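Local coordinates for protein hydrolase (PDB 4QKU) that probably hydrolyses fumarylacetoacetate to fumarate and acetoacetate, the last step of phenylalanine and tyrosine breakdown, as a metal-dependent member of the FAH family, at residues F37-G45 and V104-S113; V252-Q263 and S275-I286. One frame throughout, in Å; residues are numbered along the deposited sequence.

Interaction 1: residues F37-G45 and V104-S113; sequences FPIQNLPFG and VRVQLSALFS
Arg105 reaches from the helix to the backbone of the turn at Gln40 and Asn41 and grips two successive carbonyls with one guanidinium group. NH2 of Arg105 lies 2.7 Å from O of Gln40, and its NH1 lies 2.6 Å from O of Asn41. Both oxygens sit at the guanidinium edge, within 12° of its plane, so the two bonds together fix its rotation. The carbonyls are met differently: NH2 stands well above the plane of the Gln40 carbonyl, whereas NH1 is tilted less from that of Asn41. CG of Arg105 is trans to the backbone N (chi1 170°) and the chain runs extended to NE, which brings the guanidinium to the Gln40 and Asn41 carbonyls; NE is held in turn by Thr18 OG1.

Apolar contacts accompany these bonds. CG1 of Ile39 is trans to the backbone N (chi1 -160°), which directs CD1 to the Phe112-Ser113 backbone, where it rests 3.4 Å from O of Phe112 and 4.0 Å from CB of the same residue. Leu42 lays CD1 alongside the helix 4.1 Å from N of Ser109. Phe44 presents its ring edge to Val104, with CZ 4.0 Å from CG1. A water joins the two segments as well, donating to O of Ile39 and accepting from OG of Ser109, which also meets Arg23 NH1. Within 104-113, OG of Ser113 bonds back to O of Ser109.

Val58 of strand 55-60 touches both Leu42 and Phe44. The arrangement is a buried loop-on-helix packing in the N-terminal FAH-family domain, joining the entry to strand 44-49 of its antiparallel sheet to helix 98-111.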
loop_
_atom_site.group_PDB
_atom_site.type_symbol
_atom_site.label_atom_id
_atom_site.label_comp_id
_atom_site.label_asym_id
_atom_site.label_seq_id
_atom_site.Cartn_x
_atom_site.Cartn_y
_atom_site.Cartn_z
ATOM N N PHE B 37 16.276 -15.572 -22.057
ATOM C CA PHE B 37 17.235 -14.556 -21.717
ATOM C C PHE B 37 18.335 -14.400 -22.761
ATOM O O PHE B 37 19.517 -14.489 -22.420
ATOM C CB PHE B 37 17.862 -14.909 -20.367
ATOM C CG PHE B 37 16.849 -15.116 -19.276
ATOM C CD1 PHE B 37 15.990 -14.080 -18.906
ATOM C CD2 PHE B 37 16.731 -16.351 -18.635
ATOM C CE1 PHE B 37 15.052 -14.265 -17.900
ATOM C CE2 PHE B 37 15.796 -16.545 -17.631
ATOM C CZ PHE B 37 14.953 -15.495 -17.257
ATOM N N PRO B 38 17.955 -14.133 -24.031
ATOM C CA PRO B 38 18.951 -13.817 -25.039
ATOM C C PRO B 38 19.615 -12.487 -24.762
ATOM O O PRO B 38 19.260 -11.796 -23.804
ATOM C CB PRO B 38 18.112 -13.688 -26.303
ATOM C CG PRO B 38 16.852 -13.092 -25.808
ATOM C CD PRO B 38 16.598 -13.818 -24.527
ATOM N N ILE B 39 20.559 -12.114 -25.610
ATOM C CA ILE B 39 21.238 -10.843 -25.424
ATOM C C ILE B 39 20.296 -9.654 -25.672
ATOM O O ILE B 39 20.536 -8.546 -25.187
ATOM C CB ILE B 39 22.541 -10.762 -26.252
ATOM C CG1 ILE B 39 23.449 -9.678 -25.667
ATOM C CG2 ILE B 39 22.241 -10.529 -27.723
ATOM C CD1 ILE B 39 24.895 -9.831 -26.067
ATOM N N GLN B 40 19.206 -9.907 -26.392
ATOM C CA GLN B 40 18.214 -8.880 -26.702
ATOM C C GLN B 40 17.360 -8.491 -25.509
ATOM O O GLN B 40 16.722 -7.448 -25.533
ATOM C CB GLN B 40 17.284 -9.348 -27.832
ATOM C CG GLN B 40 17.906 -9.365 -29.236
ATOM C CD GLN B 40 18.807 -10.552 -29.489
ATOM O OE1 GLN B 40 18.866 -11.489 -28.694
ATOM N NE2 GLN B 40 19.510 -10.527 -30.628
ATOM N N ASN B 41 17.363 -9.304 -24.462
ATOM C CA ASN B 41 16.490 -9.087 -23.312
ATOM C C ASN B 41 17.193 -8.312 -22.230
ATOM O O ASN B 41 16.997 -7.097 -22.129
ATOM C CB ASN B 41 15.994 -10.438 -22.806
ATOM C CG ASN B 41 14.983 -10.313 -21.706
ATOM O OD1 ASN B 41 14.599 -9.210 -21.307
ATOM N ND2 ASN B 41 14.503 -11.463 -21.229
ATOM N N LEU B 42 18.032 -8.979 -21.442
ATOM C CA LEU B 42 18.799 -8.322 -20.358
ATOM C C LEU B 42 17.919 -7.708 -19.246
ATOM O O LEU B 42 17.946 -6.518 -19.005
ATOM C CB LEU B 42 19.746 -7.272 -20.922
ATOM C CG LEU B 42 20.806 -7.804 -21.876
ATOM C CD1 LEU B 42 21.486 -6.650 -22.597
ATOM C CD2 LEU B 42 21.856 -8.652 -21.180
ATOM N N PRO B 43 17.119 -8.553 -18.579
ATOM C CA PRO B 43 16.251 -8.072 -17.501
ATOM C C PRO B 43 17.064 -7.911 -16.240
ATOM O O PRO B 43 18.108 -8.522 -16.102
ATOM C CB PRO B 43 15.251 -9.211 -17.327
ATOM C CG PRO B 43 16.092 -10.422 -17.596
ATOM C CD PRO B 43 17.074 -10.031 -18.679
ATOM N N PHE B 44 16.570 -7.092 -15.328
ATOM C CA PHE B 44 17.261 -6.847 -14.077
ATOM C C PHE B 44 16.615 -7.625 -12.950
ATOM O O PHE B 44 15.393 -7.807 -12.923
ATOM C CB PHE B 44 17.251 -5.363 -13.763
ATOM C CG PHE B 44 18.122 -4.566 -14.655
ATOM C CD1 PHE B 44 17.656 -4.111 -15.875
ATOM C CD2 PHE B 44 19.427 -4.262 -14.272
ATOM C CE1 PHE B 44 18.472 -3.358 -16.698
ATOM C CE2 PHE B 44 20.244 -3.517 -15.086
ATOM C CZ PHE B 44 19.775 -3.067 -16.297
ATOM N N GLY B 45 17.434 -8.075 -12.011
ATOM C CA GLY B 45 16.922 -8.794 -10.828
ATOM C C GLY B 45 17.855 -8.733 -9.645
ATOM O O GLY B 45 18.892 -8.054 -9.696
ATOM N N VAL B 104 23.674 1.347 -18.882
ATOM C CA VAL B 104 24.062 0.024 -18.427
ATOM C C VAL B 104 23.703 -1.028 -19.464
ATOM O O VAL B 104 24.516 -1.888 -19.764
ATOM C CB VAL B 104 23.422 -0.332 -17.077
ATOM C CG1 VAL B 104 23.585 -1.825 -16.754
ATOM C CG2 VAL B 104 24.039 0.516 -15.980
ATOM N N ARG B 105 22.502 -0.951 -20.023
ATOM C CA ARG B 105 22.088 -1.904 -21.045
ATOM C C ARG B 105 23.052 -1.916 -22.227
ATOM O O ARG B 105 23.409 -2.978 -22.722
ATOM C CB ARG B 105 20.665 -1.607 -21.521
ATOM C CG ARG B 105 20.238 -2.394 -22.756
ATOM C CD ARG B 105 18.791 -2.090 -23.132
ATOM N NE ARG B 105 18.368 -2.935 -24.222
ATOM C CZ ARG B 105 17.813 -4.135 -24.103
ATOM N NH1 ARG B 105 17.552 -4.658 -22.931
ATOM N NH2 ARG B 105 17.519 -4.837 -25.203
ATOM N N VAL B 106 23.468 -0.741 -22.661
ATOM C CA VAL B 106 24.384 -0.615 -23.788
ATOM C C VAL B 106 25.756 -1.211 -23.470
ATOM O O VAL B 106 26.374 -1.843 -24.331
ATOM C CB VAL B 106 24.572 0.871 -24.227
ATOM C CG1 VAL B 106 25.802 1.053 -25.119
ATOM C CG2 VAL B 106 23.332 1.382 -24.953
ATOM N N GLN B 107 26.243 -1.010 -22.257
ATOM C CA GLN B 107 27.544 -1.548 -21.899
ATOM C C GLN B 107 27.506 -3.079 -21.843
ATOM O O GLN B 107 28.446 -3.762 -22.284
ATOM C CB GLN B 107 28.017 -0.964 -20.584
ATOM C CG GLN B 107 28.347 0.514 -20.679
ATOM C CD GLN B 107 28.590 1.118 -19.312
ATOM O OE1 GLN B 107 29.662 0.938 -18.729
ATOM N NE2 GLN B 107 27.597 1.842 -18.789
ATOM N N LEU B 108 26.411 -3.606 -21.306
ATOM C CA LEU B 108 26.263 -5.037 -21.167
ATOM C C LEU B 108 26.124 -5.683 -22.527
ATOM O O LEU B 108 26.833 -6.637 -22.836
ATOM C CB LEU B 108 25.069 -5.386 -20.294
ATOM C CG LEU B 108 25.182 -4.995 -18.823
ATOM C CD1 LEU B 108 23.930 -5.432 -18.099
ATOM C CD2 LEU B 108 26.419 -5.575 -18.159
ATOM N N SER B 109 25.237 -5.153 -23.353
ATOM C CA SER B 109 25.091 -5.669 -24.714
ATOM C C SER B 109 26.427 -5.716 -25.481
ATOM O O SER B 109 26.696 -6.667 -26.195
ATOM C CB SER B 109 24.090 -4.854 -25.505
ATOM O OG SER B 109 23.829 -5.491 -26.733
ATOM N N ALA B 110 27.250 -4.690 -25.314
ATOM C CA ALA B 110 28.527 -4.603 -26.022
ATOM C C ALA B 110 29.497 -5.619 -25.480
ATOM O O ALA B 110 30.110 -6.354 -26.205
ATOM C CB ALA B 110 29.104 -3.198 -25.911
ATOM N N LEU B 111 29.582 -5.691 -24.176
ATOM C CA LEU B 111 30.517 -6.603 -23.513
ATOM C C LEU B 111 30.241 -8.088 -23.771
ATOM O O LEU B 111 31.177 -8.884 -23.887
ATOM C CB LEU B 111 30.500 -6.333 -22.007
ATOM C CG LEU B 111 31.659 -6.975 -21.241
ATOM C CD1 LEU B 111 32.994 -6.373 -21.691
ATOM C CD2 LEU B 111 31.457 -6.837 -19.742
ATOM N N PHE B 112 28.962 -8.455 -23.849
ATOM C CA PHE B 112 28.587 -9.855 -23.964
ATOM C C PHE B 112 28.270 -10.255 -25.368
ATOM O O PHE B 112 27.900 -11.393 -25.606
ATOM C CB PHE B 112 27.432 -10.191 -23.020
ATOM C CG PHE B 112 27.840 -10.219 -21.581
ATOM C CD1 PHE B 112 28.504 -11.316 -21.069
ATOM C CD2 PHE B 112 27.614 -9.128 -20.758
ATOM C CE1 PHE B 112 28.922 -11.349 -19.756
ATOM C CE2 PHE B 112 28.026 -9.149 -19.443
ATOM C CZ PHE B 112 28.683 -10.273 -18.938
ATOM N N SER B 113 28.454 -9.321 -26.302
ATOM C CA SER B 113 28.406 -9.618 -27.730
ATOM C C SER B 113 29.532 -10.571 -28.143
ATOM O O SER B 113 30.701 -10.381 -27.771
ATOM C CB SER B 113 28.528 -8.343 -28.551
ATOM O OG SER B 113 27.298 -7.692 -28.637
HETATM O O HOH W 1 21.407 -6.833 -26.790
#

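Interaction 2: residues V252-Q263 and S275-I286. With NA (sodium ion), chain H; SO4 (sulfate ion), chain J.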
loop_
_atom_site.group_PDB
_atom_site.type_symbol
_atom_site.label_atom_id
_atom_site.label_comp_id
_atom_site.label_asym_id
_atom_site.label_seq_id
_atom_site.Cartn_x
_atom_site.Cartn_y
_atom_site.Cartn_z
ATOM N N VAL B 252 6.802 -7.427 -15.115
ATOM C CA VAL B 252 6.953 -8.749 -14.546
ATOM C C VAL B 252 5.633 -9.486 -14.703
ATOM O O VAL B 252 4.594 -8.872 -15.011
ATOM C CB VAL B 252 7.295 -8.699 -13.030
ATOM C CG1 VAL B 252 8.679 -8.098 -12.787
ATOM C CG2 VAL B 252 6.238 -7.952 -12.233
ATOM N N LEU B 253 5.653 -10.786 -14.431
ATOM C CA LEU B 253 4.423 -11.559 -14.385
ATOM C C LEU B 253 3.906 -11.481 -12.973
ATOM O O LEU B 253 4.687 -11.356 -12.015
ATOM C CB LEU B 253 4.672 -13.012 -14.756
ATOM C CG LEU B 253 5.340 -13.224 -16.110
ATOM C CD1 LEU B 253 5.697 -14.684 -16.297
ATOM C CD2 LEU B 253 4.431 -12.772 -17.217
ATOM N N LEU B 254 2.590 -11.585 -12.831
ATOM C CA LEU B 254 1.937 -11.335 -11.552
ATOM C C LEU B 254 0.758 -12.288 -11.360
ATOM O O LEU B 254 -0.166 -12.291 -12.149
ATOM C CB LEU B 254 1.482 -9.879 -11.488
ATOM C CG LEU B 254 0.918 -9.324 -10.154
ATOM C CD1 LEU B 254 1.083 -7.817 -10.104
ATOM C CD2 LEU B 254 -0.554 -9.647 -9.961
ATOM N N ASN B 255 0.835 -13.106 -10.306
ATOM C CA ASN B 255 -0.222 -13.986 -9.943
ATOM C C ASN B 255 -0.898 -13.393 -8.740
ATOM O O ASN B 255 -0.351 -13.400 -7.642
ATOM C CB ASN B 255 0.305 -15.382 -9.622
ATOM C CG ASN B 255 -0.816 -16.387 -9.413
ATOM O OD1 ASN B 255 -2.001 -16.021 -9.341
ATOM N ND2 ASN B 255 -0.452 -17.660 -9.318
ATOM N N ASP B 256 -2.105 -12.878 -8.955
ATOM C CA ASP B 256 -2.859 -12.287 -7.873
ATOM C C ASP B 256 -3.747 -13.345 -7.275
ATOM O O ASP B 256 -4.951 -13.392 -7.555
ATOM C CB ASP B 256 -3.695 -11.099 -8.310
ATOM C CG ASP B 256 -4.434 -10.453 -7.132
ATOM O OD1 ASP B 256 -4.003 -10.653 -5.971
ATOM O OD2 ASP B 256 -5.459 -9.785 -7.347
ATOM N N TRP B 257 -3.146 -14.185 -6.442
ATOM C CA TRP B 257 -3.882 -15.265 -5.814
ATOM C C TRP B 257 -5.126 -14.723 -5.163
ATOM O O TRP B 257 -5.066 -13.702 -4.470
ATOM C CB TRP B 257 -3.044 -15.945 -4.744
ATOM C CG TRP B 257 -1.684 -16.438 -5.168
ATOM C CD1 TRP B 257 -0.479 -15.788 -5.005
ATOM C CD2 TRP B 257 -1.389 -17.675 -5.779
ATOM N NE1 TRP B 257 0.526 -16.557 -5.488
ATOM C CE2 TRP B 257 0.001 -17.734 -5.948
ATOM C CE3 TRP B 257 -2.164 -18.773 -6.166
ATOM C CZ2 TRP B 257 0.629 -18.831 -6.501
ATOM C CZ3 TRP B 257 -1.534 -19.874 -6.700
ATOM C CH2 TRP B 257 -0.151 -19.888 -6.878
ATOM N N SER B 258 -6.241 -15.414 -5.368
ATOM C CA SER B 258 -7.554 -14.958 -4.912
ATOM C C SER B 258 -8.334 -16.081 -4.230
ATOM O O SER B 258 -8.364 -17.205 -4.735
ATOM C CB SER B 258 -8.343 -14.490 -6.111
ATOM O OG SER B 258 -7.639 -13.496 -6.830
ATOM N N ALA B 259 -8.934 -15.802 -3.076
ATOM C CA ALA B 259 -9.837 -16.751 -2.441
ATOM C C ALA B 259 -11.275 -16.356 -2.746
ATOM O O ALA B 259 -11.801 -15.429 -2.135
ATOM C CB ALA B 259 -9.599 -16.782 -0.947
ATOM N N ARG B 260 -11.912 -17.054 -3.680
ATOM C CA ARG B 260 -13.183 -16.582 -4.249
ATOM C C ARG B 260 -14.348 -16.644 -3.305
ATOM O O ARG B 260 -15.240 -15.787 -3.379
ATOM C CB ARG B 260 -13.570 -17.360 -5.498
ATOM C CG ARG B 260 -12.493 -17.415 -6.557
ATOM C CD ARG B 260 -12.055 -16.039 -6.945
ATOM N NE ARG B 260 -11.337 -15.990 -8.213
ATOM C CZ ARG B 260 -10.947 -14.853 -8.773
ATOM N NH1 ARG B 260 -11.195 -13.716 -8.158
ATOM N NH2 ARG B 260 -10.310 -14.847 -9.936
ATOM N N ASP B 261 -14.345 -17.608 -2.396
ATOM C CA ASP B 261 -15.455 -17.719 -1.438
ATOM C C ASP B 261 -15.381 -16.642 -0.359
ATOM O O ASP B 261 -16.412 -16.106 0.071
ATOM C CB ASP B 261 -15.590 -19.127 -0.825
ATOM C CG ASP B 261 -14.261 -19.818 -0.538
ATOM O OD1 ASP B 261 -13.157 -19.276 -0.799
ATOM O OD2 ASP B 261 -14.333 -20.962 -0.026
ATOM N N ILE B 262 -14.157 -16.317 0.052
ATOM C CA ILE B 262 -13.892 -15.238 0.991
ATOM C C ILE B 262 -14.270 -13.898 0.369
ATOM O O ILE B 262 -14.866 -13.034 1.022
ATOM C CB ILE B 262 -12.398 -15.219 1.390
ATOM C CG1 ILE B 262 -12.026 -16.507 2.164
ATOM C CG2 ILE B 262 -12.086 -13.989 2.242
ATOM C CD1 ILE B 262 -10.545 -16.677 2.480
ATOM N N GLN B 263 -13.909 -13.743 -0.900
ATOM C CA GLN B 263 -14.116 -12.518 -1.648
ATOM C C GLN B 263 -15.603 -12.146 -1.794
ATOM O O GLN B 263 -16.011 -11.040 -1.394
ATOM C CB GLN B 263 -13.501 -12.693 -3.017
ATOM C CG GLN B 263 -13.495 -11.475 -3.923
ATOM C CD GLN B 263 -12.922 -11.809 -5.290
ATOM O OE1 GLN B 263 -12.528 -12.954 -5.538
ATOM N NE2 GLN B 263 -12.882 -10.827 -6.187
ATOM N N SER B 275 -9.356 -11.486 0.782
ATOM C CA SER B 275 -9.439 -12.451 -0.288
ATOM C C SER B 275 -8.273 -12.312 -1.266
ATOM O O SER B 275 -8.010 -13.255 -1.980
ATOM C CB SER B 275 -10.741 -12.318 -1.066
ATOM O OG SER B 275 -10.743 -11.103 -1.780
ATOM N N LYS B 276 -7.593 -11.166 -1.312
ATOM C CA LYS B 276 -6.444 -11.009 -2.189
ATOM C C LYS B 276 -5.134 -10.701 -1.471
ATOM O O LYS B 276 -4.076 -10.734 -2.085
ATOM C CB LYS B 276 -6.674 -9.894 -3.250
ATOM C CG LYS B 276 -8.025 -9.872 -3.971
ATOM C CD LYS B 276 -8.201 -10.996 -4.972
ATOM C CE LYS B 276 -9.183 -10.636 -6.072
ATOM N NZ LYS B 276 -8.500 -10.085 -7.283
ATOM N N GLY B 277 -5.182 -10.374 -0.194
ATOM C CA GLY B 277 -4.017 -9.797 0.462
ATOM C C GLY B 277 -3.118 -10.823 1.065
ATOM O O GLY B 277 -2.066 -10.483 1.552
ATOM N N PHE B 278 -3.551 -12.076 1.058
ATOM C CA PHE B 278 -2.811 -13.145 1.709
ATOM C C PHE B 278 -1.530 -13.513 0.983
ATOM O O PHE B 278 -0.562 -13.954 1.610
ATOM C CB PHE B 278 -3.696 -14.386 1.923
ATOM C CG PHE B 278 -4.155 -15.048 0.662
ATOM C CD1 PHE B 278 -3.364 -16.020 0.050
ATOM C CD2 PHE B 278 -5.381 -14.745 0.102
ATOM C CE1 PHE B 278 -3.790 -16.650 -1.106
ATOM C CE2 PHE B 278 -5.785 -15.351 -1.069
ATOM C CZ PHE B 278 -5.008 -16.324 -1.649
ATOM N N ALA B 279 -1.539 -13.310 -0.333
ATOM C CA ALA B 279 -0.361 -13.494 -1.154
ATOM C C ALA B 279 -0.570 -13.038 -2.604
ATOM O O ALA B 279 -1.637 -13.176 -3.190
ATOM C CB ALA B 279 0.090 -14.952 -1.129
ATOM N N THR B 280 0.486 -12.479 -3.157
ATOM C CA THR B 280 0.535 -12.090 -4.534
ATOM C C THR B 280 1.975 -12.398 -4.920
ATOM O O THR B 280 2.896 -12.066 -4.168
ATOM C CB THR B 280 0.229 -10.594 -4.706
ATOM O OG1 THR B 280 -1.095 -10.333 -4.225
ATOM C CG2 THR B 280 0.311 -10.183 -6.168
ATOM N N THR B 281 2.152 -13.057 -6.055
ATOM C CA THR B 281 3.449 -13.522 -6.479
ATOM C C THR B 281 3.829 -12.830 -7.785
ATOM O O THR B 281 2.999 -12.686 -8.688
ATOM C CB THR B 281 3.462 -15.057 -6.703
ATOM O OG1 THR B 281 3.254 -15.741 -5.460
ATOM C CG2 THR B 281 4.795 -15.537 -7.316
ATOM N N ILE B 282 5.094 -12.398 -7.870
ATOM C CA ILE B 282 5.596 -11.820 -9.085
ATOM C C ILE B 282 6.846 -12.569 -9.490
ATOM O O ILE B 282 7.535 -13.125 -8.621
ATOM C CB ILE B 282 5.869 -10.292 -8.965
ATOM C CG1 ILE B 282 6.932 -9.963 -7.923
ATOM C CG2 ILE B 282 4.595 -9.520 -8.688
ATOM C CD1 ILE B 282 7.672 -8.677 -8.224
ATOM N N SER B 283 7.130 -12.604 -10.793
ATOM C CA SER B 283 8.347 -13.206 -11.305
ATOM C C SER B 283 9.539 -12.338 -10.922
ATOM O O SER B 283 9.384 -11.150 -10.654
ATOM C CB SER B 283 8.281 -13.315 -12.840
ATOM O OG SER B 283 7.999 -12.060 -13.453
ATOM N N PRO B 284 10.735 -12.932 -10.852
ATOM C CA PRO B 284 11.861 -12.197 -10.274
ATOM C C PRO B 284 12.535 -11.223 -11.197
ATOM O O PRO B 284 13.091 -10.241 -10.720
ATOM C CB PRO B 284 12.830 -13.299 -9.869
ATOM C CG PRO B 284 12.500 -14.423 -10.748
ATOM C CD PRO B 284 11.034 -14.363 -10.971
ATOM N N TRP B 285 12.489 -11.485 -12.501
ATOM C CA TRP B 285 13.249 -10.700 -13.455
ATOM C C TRP B 285 12.434 -9.580 -14.052
ATOM O O TRP B 285 11.404 -9.831 -14.680
ATOM C CB TRP B 285 13.725 -11.609 -14.578
ATOM C CG TRP B 285 14.714 -12.629 -14.136
ATOM C CD1 TRP B 285 14.532 -13.995 -14.086
ATOM C CD2 TRP B 285 16.065 -12.393 -13.737
ATOM N NE1 TRP B 285 15.695 -14.614 -13.677
ATOM C CE2 TRP B 285 16.647 -13.655 -13.452
ATOM C CE3 TRP B 285 16.840 -11.248 -13.589
ATOM C CZ2 TRP B 285 17.960 -13.786 -13.020
ATOM C CZ3 TRP B 285 18.165 -11.385 -13.165
ATOM C CH2 TRP B 285 18.706 -12.644 -12.887
ATOM N N ILE B 286 12.899 -8.349 -13.916
ATOM C CA ILE B 286 12.193 -7.239 -14.542
ATOM C C ILE B 286 12.607 -7.069 -15.985
ATOM O O ILE B 286 13.763 -6.748 -16.266
ATOM C CB ILE B 286 12.428 -5.908 -13.802
ATOM C CG1 ILE B 286 11.845 -5.997 -12.392
ATOM C CG2 ILE B 286 11.767 -4.768 -14.559
ATOM C CD1 ILE B 286 12.342 -4.926 -11.457
HETATM NA NA NA H . -3.372 -11.975 -4.087
HETATM S S SO4 J . -11.701 -10.204 -9.870
HETATM O O1 SO4 J . -11.840 -8.776 -9.509
HETATM O O2 SO4 J . -10.790 -10.313 -11.023
HETATM O O3 SO4 J . -11.137 -10.997 -8.751
HETATM O O4 SO4 J . -13.054 -10.713 -10.192
#
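An antiparallel strand pair in the mixed sheet of the FAH-family C-terminal domain runs here into a metal site. Asn255 and Thr281 form a hydrogen-bonded pair, with N of Asn255 2.7 Å from O of Thr281 and the return bond from N of Thr281 to O of Asn255. Two residues on from Thr281, Ser283 takes the N-H of Leu253 on its OG and gives its own N-H to O of Leu253.

Where the strand pair ends, sodium is bound by Asp256 OD1, Trp257 O, Lys276 O, Ala279 O and Thr280 OG1, with the Ala279 O contact at 2.3 Å. Asp256, Lys276 and Thr280 are also predicted magnesium ligands. OD2 of Asp256 is met from above the carboxylate plane by NZ of Lys276, in a 3.1 Å salt bridge; NZ has a second acidic partner in Glu222. A sulfate, probably from the crystallisation liquor, accepts bonds on O3 from Arg260, Gln263 and Lys276, and also bonds predicted catalytic His156.

The Trp257 indole, with CG trans to the carbonyl carbon (chi1 -54°), turns its edge to the second strand: NE1 donates in the ring plane to Thr281 OG1 at 2.8 Å, the N-H...O angle being 176°.

From the N terminus, interaction 1 comes first: residues 37-45 meet 104-113, closing a loop of 58 residues that contains the next strands of the N-terminal antiparallel sheet. Interaction 2 opens only later and closes a much shorter loop, 11 residues between 252-263 and 275-286, so the two are in series, neither nested nor crossed. The centres of interaction 1 and interaction 2 are about 29 Å apart, yet the segments touch at one end. O of Phe44 lies 2.7 Å from N of Ile286, a probable hydrogen bond, and the Phe37 ring packs edge-to-face with Trp285. Strand 280-288 thus extends from the sodium site to the N-terminal domain, tying the two family regions together.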